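Local coordinates for tapirin (Caldicellulosiruptor hydrothermalis, PDB 6N2C), which binds cellulose, probably helping this thermophilic bacterium attach to plant biomass, through a beta-helical C-terminal domain that carries a zinc ion, at residues Y172-D177 against S270-F275; T204-S209 against K228-I233; L252-N257 against A451-I456; V289-F294 against T309-A314. All coordinates share one frame; numbering follows the deposited sequence. Where two conformers were deposited one is given.

Interaction 1: Y172-D177 against S270-F275; sequences YLLAWD and SNSLLF
A175 and S272 bring their backbones to within 6.1 Å, CA to CA, where a type II beta turn running from L173 to W176 meets the corner at which the chain passes from one beta face to the next. The turn is closed by a 3.0 Å hydrogen bond from W176 N to L173 O, and A175, at its third position, takes left-handed backbone angles (phi 64°, psi 20°), which send its methyl toward the corner. That methyl rests against two neighbouring residues of the corner: A175 CB lies 3.6 Å from L273 CB and 3.4 Å from S272 OG. With OG anti to its backbone N (chi1 172°), S272 lays its hydroxyl against the turn, and L174 CD1 approaches the same oxygen at 3.6 Å. In the parallel beta-helix this corner ends strand 267-270 and starts strand 273-276, whose L274 touches M253 and L293 of the adjoining coils. L273 faces the other way, toward the turn and helix 451-457, where it also meets I453. The second methyl of L174 makes the loosest of these contacts, CD2 to L273 CD1 at 4.3 Å, while L273 CD2 reaches A175 CB at 3.9 Å. Polar ties of the turn lie beside this packing: A175 O accepts from N251 ND2, and Y172 OH bonds E454 OE1 of the helix.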
# COMPACT_ATOMS: atom_id res chain seq x y z
N TYR A 172 -9.94 2.64 -15.92
CA TYR A 172 -9.83 4.01 -15.47
C TYR A 172 -10.53 4.11 -14.13
O TYR A 172 -10.09 4.89 -13.24
CB TYR A 172 -10.47 4.96 -16.48
CG TYR A 172 -10.03 6.39 -16.34
CD1 TYR A 172 -8.69 6.74 -15.95
CD2 TYR A 172 -10.95 7.41 -16.58
CE1 TYR A 172 -8.31 8.05 -15.81
CE2 TYR A 172 -10.60 8.73 -16.42
CZ TYR A 172 -9.30 9.08 -16.07
OH TYR A 172 -8.97 10.39 -15.92
N LEU A 173 -11.61 3.35 -13.96
CA LEU A 173 -12.42 3.42 -12.72
C LEU A 173 -12.04 2.47 -11.55
O LEU A 173 -12.78 2.29 -10.57
CB LEU A 173 -13.90 3.28 -13.04
CG LEU A 173 -14.39 4.35 -14.04
CD1 LEU A 173 -15.89 4.06 -14.21
CD2 LEU A 173 -14.18 5.75 -13.53
N LEU A 174 -10.89 1.83 -11.69
CA LEU A 174 -10.44 0.91 -10.66
C LEU A 174 -10.37 1.67 -9.35
O LEU A 174 -9.75 2.74 -9.31
CB LEU A 174 -9.03 0.44 -11.03
CG LEU A 174 -8.38 -0.53 -9.97
CD1 LEU A 174 -9.24 -1.75 -9.70
CD2 LEU A 174 -7.05 -0.90 -10.54
N ALA A 175 -11.04 1.12 -8.36
CA ALA A 175 -11.01 1.66 -6.97
C ALA A 175 -11.60 3.04 -6.86
O ALA A 175 -11.37 3.74 -5.90
CB ALA A 175 -9.62 1.59 -6.32
N TRP A 176 -12.41 3.46 -7.83
CA TRP A 176 -13.08 4.74 -7.67
C TRP A 176 -14.02 4.71 -6.50
O TRP A 176 -14.80 3.81 -6.38
CB TRP A 176 -13.87 5.09 -8.94
CG TRP A 176 -14.51 6.48 -8.71
CD1 TRP A 176 -15.73 6.76 -8.12
CD2 TRP A 176 -13.89 7.70 -8.95
NE1 TRP A 176 -15.87 8.12 -8.02
CE2 TRP A 176 -14.76 8.72 -8.52
CE3 TRP A 176 -12.64 8.07 -9.51
CZ2 TRP A 176 -14.41 10.05 -8.59
CZ3 TRP A 176 -12.31 9.38 -9.61
CH2 TRP A 176 -13.22 10.39 -9.16
N ASP A 177 -13.93 5.68 -5.58
CA ASP A 177 -14.81 5.64 -4.39
C ASP A 177 -15.15 7.12 -4.10
O ASP A 177 -14.31 7.87 -3.61
CB ASP A 177 -14.10 5.01 -3.16
CG ASP A 177 -14.98 4.94 -1.95
OD1 ASP A 177 -16.10 5.53 -1.94
OD2 ASP A 177 -14.55 4.31 -0.94
N SER A 270 -4.71 -5.81 0.54
CA SER A 270 -5.27 -4.74 -0.33
C SER A 270 -6.20 -5.41 -1.34
O SER A 270 -5.76 -6.20 -2.20
CB SER A 270 -4.14 -3.95 -1.01
OG SER A 270 -4.65 -3.11 -2.05
N ASN A 271 -7.49 -5.17 -1.18
CA ASN A 271 -8.51 -5.88 -1.99
C ASN A 271 -8.92 -5.16 -3.26
O ASN A 271 -9.72 -5.65 -4.00
CB ASN A 271 -9.70 -6.22 -1.14
CG ASN A 271 -9.31 -7.15 -0.06
OD1 ASN A 271 -8.57 -8.08 -0.34
ND2 ASN A 271 -9.73 -6.92 1.13
N SER A 272 -8.36 -4.03 -3.57
CA SER A 272 -8.55 -3.49 -4.95
C SER A 272 -7.33 -2.83 -5.48
O SER A 272 -6.83 -3.25 -6.49
CB SER A 272 -9.76 -2.54 -4.93
OG SER A 272 -9.90 -1.84 -6.15
N LEU A 273 -6.81 -1.81 -4.81
CA LEU A 273 -5.69 -1.04 -5.38
C LEU A 273 -4.69 -0.67 -4.29
O LEU A 273 -5.10 -0.08 -3.28
CB LEU A 273 -6.24 0.26 -6.01
CG LEU A 273 -5.25 1.24 -6.65
CD1 LEU A 273 -4.29 0.59 -7.65
CD2 LEU A 273 -5.91 2.47 -7.30
N LEU A 274 -3.39 -0.93 -4.57
CA LEU A 274 -2.28 -0.48 -3.68
C LEU A 274 -1.40 0.29 -4.56
O LEU A 274 -0.91 -0.25 -5.59
CB LEU A 274 -1.54 -1.75 -3.14
CG LEU A 274 -0.35 -1.52 -2.26
CD1 LEU A 274 -0.83 -0.77 -1.04
CD2 LEU A 274 0.22 -2.82 -1.83
N PHE A 275 -1.17 1.58 -4.24
CA PHE A 275 -0.45 2.46 -5.13
C PHE A 275 0.53 3.27 -4.32
O PHE A 275 0.11 3.96 -3.40
CB PHE A 275 -1.46 3.42 -5.84
CG PHE A 275 -0.93 4.12 -7.01
CD1 PHE A 275 0.07 5.10 -6.88
CD2 PHE A 275 -1.38 3.80 -8.30
CE1 PHE A 275 0.58 5.75 -8.01
CE2 PHE A 275 -0.87 4.46 -9.38
CZ PHE A 275 0.11 5.41 -9.26

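Interaction 2: T204-S209 against K228-I233; sequences TRNMYS and KADNII
N206 and N231 sit side by side on neighbouring parallel strands, pointing the same way, their amide planes 40° apart. N231 ND2 donates to N206 OD1 at 2.8 Å; the acceptor lies in the donor's amide plane, although the donor stands above the plane of the N206 carbonyl. Strands 206-209 and 231-233 run only 4° apart, and their inner part is tight: I233 N to M207 O measures 3.0 Å and S209 N to I233 O 2.9 Å. M207 and I232 lie alongside each other on one face, CE to CG1 4.2 Å, while Y208 and I233 pack on the face that carries the asparagines. N231 OD1 goes on to accept from N251 ND2, so the pair continues to the next coil, consistent with the asparagine ladders known from turns of parallel beta-helices. The outer end, at the corner before N231, is looser. R205 O takes D230 N at 2.7 Å and, weakly, N231 N, but the side-chain salt bridge is long, R205 NE to D230 OD2 3.5 Å. A water spans the margin between N206 ND2 and D230 OD2, and the ammonium end of K228 leads away from the neighbouring strand, exposed to solvent.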
# COMPACT_ATOMS: atom_id res chain seq x y z
N THR A 204 -11.94 1.68 10.84
CA THR A 204 -12.34 2.94 10.22
C THR A 204 -12.93 2.77 8.89
O THR A 204 -12.91 1.68 8.27
CB THR A 204 -11.18 3.94 10.23
OG1 THR A 204 -11.69 5.28 9.94
CG2 THR A 204 -10.19 3.58 9.12
N ARG A 205 -13.50 3.86 8.35
CA ARG A 205 -13.88 3.88 6.96
C ARG A 205 -12.70 4.46 6.24
O ARG A 205 -11.82 3.66 5.81
CB ARG A 205 -15.17 4.68 6.66
CG ARG A 205 -16.43 4.05 7.13
CD ARG A 205 -17.59 4.81 6.50
NE ARG A 205 -17.67 4.74 5.03
CZ ARG A 205 -18.71 5.15 4.33
NH1 ARG A 205 -19.76 5.75 4.92
NH2 ARG A 205 -18.69 5.04 3.01
N ASN A 206 -12.58 5.79 6.19
CA ASN A 206 -11.41 6.42 5.52
C ASN A 206 -10.43 7.05 6.45
O ASN A 206 -10.82 7.55 7.51
CB ASN A 206 -11.93 7.32 4.43
CG ASN A 206 -12.73 6.54 3.40
OD1 ASN A 206 -12.33 5.43 3.01
ND2 ASN A 206 -13.91 7.07 2.94
N MET A 207 -9.13 7.10 6.05
CA MET A 207 -8.11 7.72 6.87
C MET A 207 -7.16 8.46 5.95
O MET A 207 -6.90 7.99 4.83
CB MET A 207 -7.30 6.61 7.64
CG MET A 207 -6.06 7.14 8.34
SD MET A 207 -5.23 5.90 9.47
CE MET A 207 -6.34 4.54 9.06
N TYR A 208 -6.86 9.70 6.32
CA TYR A 208 -5.97 10.52 5.56
C TYR A 208 -4.87 11.08 6.44
O TYR A 208 -5.08 11.53 7.59
CB TYR A 208 -6.71 11.74 4.93
CG TYR A 208 -5.83 12.80 4.27
CD1 TYR A 208 -5.23 13.86 4.99
CD2 TYR A 208 -5.64 12.80 2.94
CE1 TYR A 208 -4.39 14.74 4.35
CE2 TYR A 208 -4.83 13.70 2.30
CZ TYR A 208 -4.23 14.70 3.04
OH TYR A 208 -3.43 15.64 2.41
N SER A 209 -3.64 11.12 5.90
CA SER A 209 -2.57 11.87 6.53
C SER A 209 -1.80 12.55 5.45
O SER A 209 -1.68 12.03 4.33
CB SER A 209 -1.67 10.87 7.28
OG SER A 209 -0.79 11.54 8.14
N LYS A 228 -8.20 -1.79 10.09
CA LYS A 228 -9.12 -2.18 9.08
C LYS A 228 -9.76 -0.86 8.53
O LYS A 228 -10.25 -0.07 9.32
CB LYS A 228 -10.18 -3.10 9.63
CG LYS A 228 -11.14 -3.51 8.53
CD LYS A 228 -12.25 -4.39 9.10
CE LYS A 228 -13.28 -4.78 8.04
NZ LYS A 228 -12.65 -5.57 6.91
N ALA A 229 -9.68 -0.67 7.24
CA ALA A 229 -10.14 0.58 6.59
C ALA A 229 -10.70 0.31 5.25
O ALA A 229 -10.31 -0.61 4.58
CB ALA A 229 -8.94 1.51 6.47
N ASP A 230 -11.56 1.21 4.73
CA ASP A 230 -11.90 1.21 3.34
C ASP A 230 -10.79 1.79 2.48
O ASP A 230 -10.45 1.27 1.41
CB ASP A 230 -13.13 2.14 3.08
CG ASP A 230 -14.44 1.65 3.71
OD1 ASP A 230 -14.51 0.50 4.12
OD2 ASP A 230 -15.40 2.44 3.64
N ASN A 231 -10.24 2.92 2.93
CA ASN A 231 -9.22 3.64 2.17
C ASN A 231 -8.24 4.26 3.13
O ASN A 231 -8.66 4.73 4.22
CB ASN A 231 -9.74 4.76 1.23
CG ASN A 231 -10.74 4.26 0.18
OD1 ASN A 231 -10.35 3.69 -0.82
ND2 ASN A 231 -12.04 4.44 0.45
N ILE A 232 -6.93 4.24 2.75
CA ILE A 232 -5.89 4.94 3.47
C ILE A 232 -5.08 5.72 2.51
O ILE A 232 -4.60 5.18 1.51
CB ILE A 232 -4.95 3.95 4.26
CG1 ILE A 232 -5.73 3.06 5.22
CG2 ILE A 232 -3.81 4.72 4.93
CD1 ILE A 232 -4.86 2.08 6.04
N ILE A 233 -4.95 7.04 2.76
CA ILE A 233 -4.27 7.93 1.86
C ILE A 233 -3.23 8.71 2.62
O ILE A 233 -3.55 9.37 3.54
CB ILE A 233 -5.26 8.93 1.15
CG1 ILE A 233 -6.32 8.12 0.37
CG2 ILE A 233 -4.48 9.98 0.33
CD1 ILE A 233 -7.47 8.97 -0.15
O HOH W 1 -15.44 4.86 1.68

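Interaction 3: L252-N257 against A451-I456; sequences LMYTKN and AIIEEI
Y254 presents the two flanks of its ring to two isoleucines of helix 451-456: CD1 lies 4.1 Å from I453 CD1, and CD2 lies 4.2 Å from I456 CG2. Neither methyl sits squarely over the face or at the edge; both approach obliquely. Y254 and I456 slide past each other in opposite directions, whereas I453 runs across the tyrosine at a slant. I453 starts out along the flank of the contact, but two successive bends (chi1 -59°, chi2 -66°) bring its terminal methyl round to the ring. L252, two residues before Y254 and on the same face of the strand, crosses I452 obliquely. Its CD2 meets I452 CG2 at 3.5 Å, a tight value that stays doubtful because L252 was modelled in two conformers; its other methyl, CD1, stands 4.3 Å from I456 CD1. The backbones keep well apart, with the strand and helix axes 10.6 Å away at closest and inclined at 40°, so the space between is bridged by side chains alone. M253 points away, toward F239 on another face of the beta-helix, which identifies the L252 and Y254 side as the outer one, here covered by helix 451-457. The tyrosine hydroxyl is hydrogen-bonded to D277, just after the neighbouring strand 273-276. The touching groups are buried and apolar, which implies that the helix is held here mainly by burial of apolar surface, without directional bonds between these segments.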
# COMPACT_ATOMS: atom_id res chain seq x y z
N LEU A 252 -8.64 1.39 -1.64
CA LEU A 252 -7.30 1.75 -2.03
C LEU A 252 -6.46 2.27 -0.88
O LEU A 252 -6.92 3.01 -0.01
CB LEU A 252 -7.27 2.71 -3.23
CG LEU A 252 -7.69 4.12 -2.85
CD1 LEU A 252 -6.55 4.95 -2.28
CD2 LEU A 252 -8.32 4.81 -4.06
N MET A 253 -5.19 1.88 -0.95
CA MET A 253 -4.14 2.45 -0.12
C MET A 253 -3.20 3.12 -1.04
O MET A 253 -2.65 2.52 -1.98
CB MET A 253 -3.41 1.35 0.69
CG MET A 253 -2.24 1.89 1.50
SD MET A 253 -1.74 0.58 2.61
CE MET A 253 -0.52 1.45 3.57
N TYR A 254 -3.00 4.44 -0.82
CA TYR A 254 -2.10 5.26 -1.59
C TYR A 254 -1.06 5.89 -0.67
O TYR A 254 -1.43 6.41 0.34
CB TYR A 254 -2.84 6.46 -2.31
CG TYR A 254 -1.81 7.45 -2.89
CD1 TYR A 254 -1.22 7.22 -4.16
CD2 TYR A 254 -1.39 8.62 -2.20
CE1 TYR A 254 -0.23 8.04 -4.64
CE2 TYR A 254 -0.42 9.45 -2.72
CZ TYR A 254 0.13 9.20 -3.92
OH TYR A 254 1.06 10.04 -4.42
N THR A 255 0.24 5.91 -1.07
CA THR A 255 1.25 6.72 -0.39
C THR A 255 2.12 7.37 -1.42
O THR A 255 2.36 6.79 -2.46
CB THR A 255 2.12 5.93 0.60
OG1 THR A 255 3.17 5.24 -0.08
CG2 THR A 255 1.34 5.05 1.48
N LYS A 256 2.56 8.59 -1.14
CA LYS A 256 3.53 9.20 -2.05
C LYS A 256 4.94 8.57 -1.91
O LYS A 256 5.68 8.33 -2.91
CB LYS A 256 3.61 10.68 -1.77
CG LYS A 256 4.39 11.42 -2.82
CD LYS A 256 4.71 12.86 -2.40
CE LYS A 256 5.81 13.43 -3.30
NZ LYS A 256 6.16 14.86 -3.01
N ASN A 257 5.39 8.47 -0.71
CA ASN A 257 6.82 8.23 -0.45
C ASN A 257 7.21 6.80 -0.03
O ASN A 257 8.30 6.59 0.42
CB ASN A 257 7.38 9.26 0.52
CG ASN A 257 7.40 10.66 -0.11
OD1 ASN A 257 7.46 10.77 -1.33
ND2 ASN A 257 7.26 11.65 0.68
N ALA A 451 -8.24 6.79 -12.28
CA ALA A 451 -8.75 8.14 -12.14
C ALA A 451 -8.76 8.58 -10.71
O ALA A 451 -8.37 9.70 -10.44
CB ALA A 451 -10.16 8.27 -12.71
N ILE A 452 -9.08 7.68 -9.82
CA ILE A 452 -9.08 8.01 -8.39
C ILE A 452 -7.70 8.48 -7.93
O ILE A 452 -7.60 9.42 -7.12
CB ILE A 452 -9.66 6.89 -7.51
CG1 ILE A 452 -10.00 7.32 -6.12
CG2 ILE A 452 -8.68 5.72 -7.42
CD1 ILE A 452 -11.01 8.42 -6.00
N ILE A 453 -6.62 7.86 -8.42
CA ILE A 453 -5.28 8.27 -8.05
C ILE A 453 -4.91 9.62 -8.64
O ILE A 453 -4.32 10.47 -7.96
CB ILE A 453 -4.21 7.20 -8.48
CG1 ILE A 453 -4.50 5.86 -7.83
CG2 ILE A 453 -2.78 7.74 -8.29
CD1 ILE A 453 -4.36 5.78 -6.32
N GLU A 454 -5.30 9.86 -9.90
CA GLU A 454 -5.12 11.14 -10.52
C GLU A 454 -5.74 12.23 -9.68
O GLU A 454 -5.06 13.28 -9.43
CB GLU A 454 -5.71 11.19 -11.92
CG GLU A 454 -4.94 10.39 -12.90
CD GLU A 454 -5.62 10.30 -14.30
OE1 GLU A 454 -6.66 11.01 -14.54
OE2 GLU A 454 -5.15 9.42 -15.08
N GLU A 455 -6.94 11.98 -9.21
CA GLU A 455 -7.67 13.03 -8.44
C GLU A 455 -7.05 13.24 -7.07
O GLU A 455 -6.87 14.37 -6.62
CB GLU A 455 -9.15 12.71 -8.32
CG GLU A 455 -9.88 12.61 -9.64
CD GLU A 455 -9.82 13.98 -10.40
OE1 GLU A 455 -9.38 14.01 -11.59
OE2 GLU A 455 -10.04 14.98 -9.71
N ILE A 456 -6.64 12.16 -6.40
CA ILE A 456 -5.97 12.31 -5.09
C ILE A 456 -4.69 13.12 -5.18
O ILE A 456 -4.29 13.85 -4.27
CB ILE A 456 -5.74 10.91 -4.52
CG1 ILE A 456 -7.07 10.43 -3.92
CG2 ILE A 456 -4.63 10.89 -3.47
CD1 ILE A 456 -6.98 8.90 -3.79

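Interaction 4: V289-F294 against T309-A314; sequences VANALF and TINEFA
A290 O is gripped twice by N311: the backbone N donates at 2.9 Å, and the side-chain ND2 adds a second bond at 3.2 Å, coming from 52° above the carbonyl plane. One residue on, N291 O also takes two donors, E312 N at 3.0 Å and F313 N at 3.1 Å, both from the same face of its plane. This double acceptance fits the shift in register: A290 pairs with I310 but A292 pairs with F313, so the second strand carries one extra residue, a beta bulge at the corner of the coil. Beyond it parallel pairing resumes, with L293 N bonded to F313 O at 2.9 Å. F313 holds its ring between its own backbone N and carbonyl carbon (chi1 64°), which turns it back over the first strand. A292 CB lies over a face of this ring in a CH-pi contact, 3.9 Å from the centroid, and the ring's edge is directed at the face of F294 in an offset edge-to-face pair, centroids 5.2 Å apart and planes at 80°. Across the corner, on the side that carries A290 and A314, L293 crosses I310 at about a right angle, CD1 to CD1 4.1 Å. The pair of coils lies midway along the stack: F294 stacks on F275 of strand 273-276 and touches P450 just before helix 451-457, while F313 and A314 pack on K333 and L334 of strand 333-335.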
# COMPACT_ATOMS: atom_id res chain seq x y z
N VAL A 289 -0.91 -9.17 0.33
CA VAL A 289 -1.83 -9.80 -0.62
C VAL A 289 -2.52 -8.66 -1.41
O VAL A 289 -3.17 -7.84 -0.79
CB VAL A 289 -2.96 -10.53 0.14
CG1 VAL A 289 -3.92 -11.23 -0.85
CG2 VAL A 289 -2.41 -11.56 1.11
N ALA A 290 -2.26 -8.53 -2.69
CA ALA A 290 -2.79 -7.44 -3.48
C ALA A 290 -3.55 -7.92 -4.70
O ALA A 290 -3.38 -9.03 -5.21
CB ALA A 290 -1.65 -6.57 -3.94
N ASN A 291 -4.42 -7.05 -5.20
CA ASN A 291 -5.05 -7.24 -6.50
C ASN A 291 -4.26 -6.45 -7.51
O ASN A 291 -3.41 -7.03 -8.18
CB ASN A 291 -6.55 -6.89 -6.41
CG ASN A 291 -7.38 -7.89 -5.57
OD1 ASN A 291 -7.00 -9.07 -5.29
ND2 ASN A 291 -8.56 -7.41 -5.15
N ALA A 292 -4.46 -5.11 -7.64
CA ALA A 292 -3.60 -4.30 -8.47
C ALA A 292 -2.61 -3.57 -7.57
O ALA A 292 -3.00 -2.99 -6.55
CB ALA A 292 -4.45 -3.29 -9.28
N LEU A 293 -1.35 -3.53 -8.01
CA LEU A 293 -0.28 -2.89 -7.26
C LEU A 293 0.53 -2.05 -8.24
O LEU A 293 1.00 -2.53 -9.28
CB LEU A 293 0.56 -4.00 -6.58
CG LEU A 293 1.74 -3.55 -5.73
CD1 LEU A 293 2.15 -4.70 -4.81
CD2 LEU A 293 2.93 -3.07 -6.47
N PHE A 294 0.70 -0.76 -7.91
CA PHE A 294 1.56 0.09 -8.64
C PHE A 294 2.63 0.64 -7.67
O PHE A 294 2.28 1.06 -6.57
CB PHE A 294 0.83 1.35 -9.18
CG PHE A 294 -0.23 1.11 -10.23
CD1 PHE A 294 -1.42 0.50 -9.85
CD2 PHE A 294 -0.12 1.65 -11.52
CE1 PHE A 294 -2.47 0.39 -10.79
CE2 PHE A 294 -1.15 1.53 -12.41
CZ PHE A 294 -2.31 0.90 -12.04
N THR A 309 1.74 -11.83 -2.87
CA THR A 309 0.84 -12.51 -3.73
C THR A 309 0.08 -11.49 -4.62
O THR A 309 -0.50 -10.52 -4.05
CB THR A 309 -0.17 -13.30 -2.89
OG1 THR A 309 0.53 -14.31 -2.13
CG2 THR A 309 -1.12 -13.99 -3.77
N ILE A 310 0.12 -11.65 -5.93
CA ILE A 310 -0.51 -10.73 -6.89
C ILE A 310 -1.68 -11.41 -7.56
O ILE A 310 -1.51 -12.45 -8.24
CB ILE A 310 0.49 -10.28 -7.98
CG1 ILE A 310 1.75 -9.63 -7.40
CG2 ILE A 310 -0.15 -9.34 -9.04
CD1 ILE A 310 1.54 -8.42 -6.54
N ASN A 311 -2.90 -10.86 -7.36
CA ASN A 311 -4.14 -11.37 -7.94
C ASN A 311 -4.49 -10.79 -9.34
O ASN A 311 -5.08 -11.52 -10.17
CB ASN A 311 -5.28 -11.23 -6.92
CG ASN A 311 -5.13 -12.22 -5.79
OD1 ASN A 311 -5.33 -13.40 -6.01
ND2 ASN A 311 -4.93 -11.76 -4.59
N GLU A 312 -4.08 -9.57 -9.64
CA GLU A 312 -4.31 -8.98 -10.94
C GLU A 312 -3.05 -8.51 -11.62
O GLU A 312 -2.71 -9.06 -12.69
CB GLU A 312 -5.33 -7.83 -10.85
CG GLU A 312 -6.69 -8.28 -10.39
CD GLU A 312 -7.54 -9.00 -11.43
OE1 GLU A 312 -8.49 -9.65 -10.97
OE2 GLU A 312 -7.30 -8.89 -12.66
N PHE A 313 -2.35 -7.52 -11.05
CA PHE A 313 -1.07 -7.18 -11.61
C PHE A 313 -0.23 -6.37 -10.64
O PHE A 313 -0.75 -5.79 -9.67
CB PHE A 313 -1.19 -6.42 -12.96
CG PHE A 313 -1.87 -5.10 -12.83
CD1 PHE A 313 -1.15 -4.00 -12.37
CD2 PHE A 313 -3.23 -4.95 -13.12
CE1 PHE A 313 -1.79 -2.73 -12.20
CE2 PHE A 313 -3.86 -3.68 -12.91
CZ PHE A 313 -3.12 -2.58 -12.50
N ALA A 314 1.08 -6.34 -10.95
CA ALA A 314 1.98 -5.38 -10.34
C ALA A 314 2.69 -4.66 -11.43
O ALA A 314 3.23 -5.29 -12.38
CB ALA A 314 2.94 -6.10 -9.39

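Starting from the N terminus, interaction 1 opens in the loop before the first coil and closes, after 92 intervening residues, at the corner leading into strand 273-276. Within that span interaction 2 joins successive coils, leaving only 18 residues between its segments. Interaction 3 starts after interaction 2 has closed but before interaction 1 does, and ends far downstream at helix 451-457, so 1 and 3 cross. Interaction 4, a second coil-to-coil pairing, follows interaction 1 and falls wholly within the long span of interaction 3. Interactions 2 and 4 join successive coils of the beta-helix, while 1 and 3 bring the N-terminal loop and the helix onto its side, where the backbones of Y172 and A451 are hydrogen-bonded.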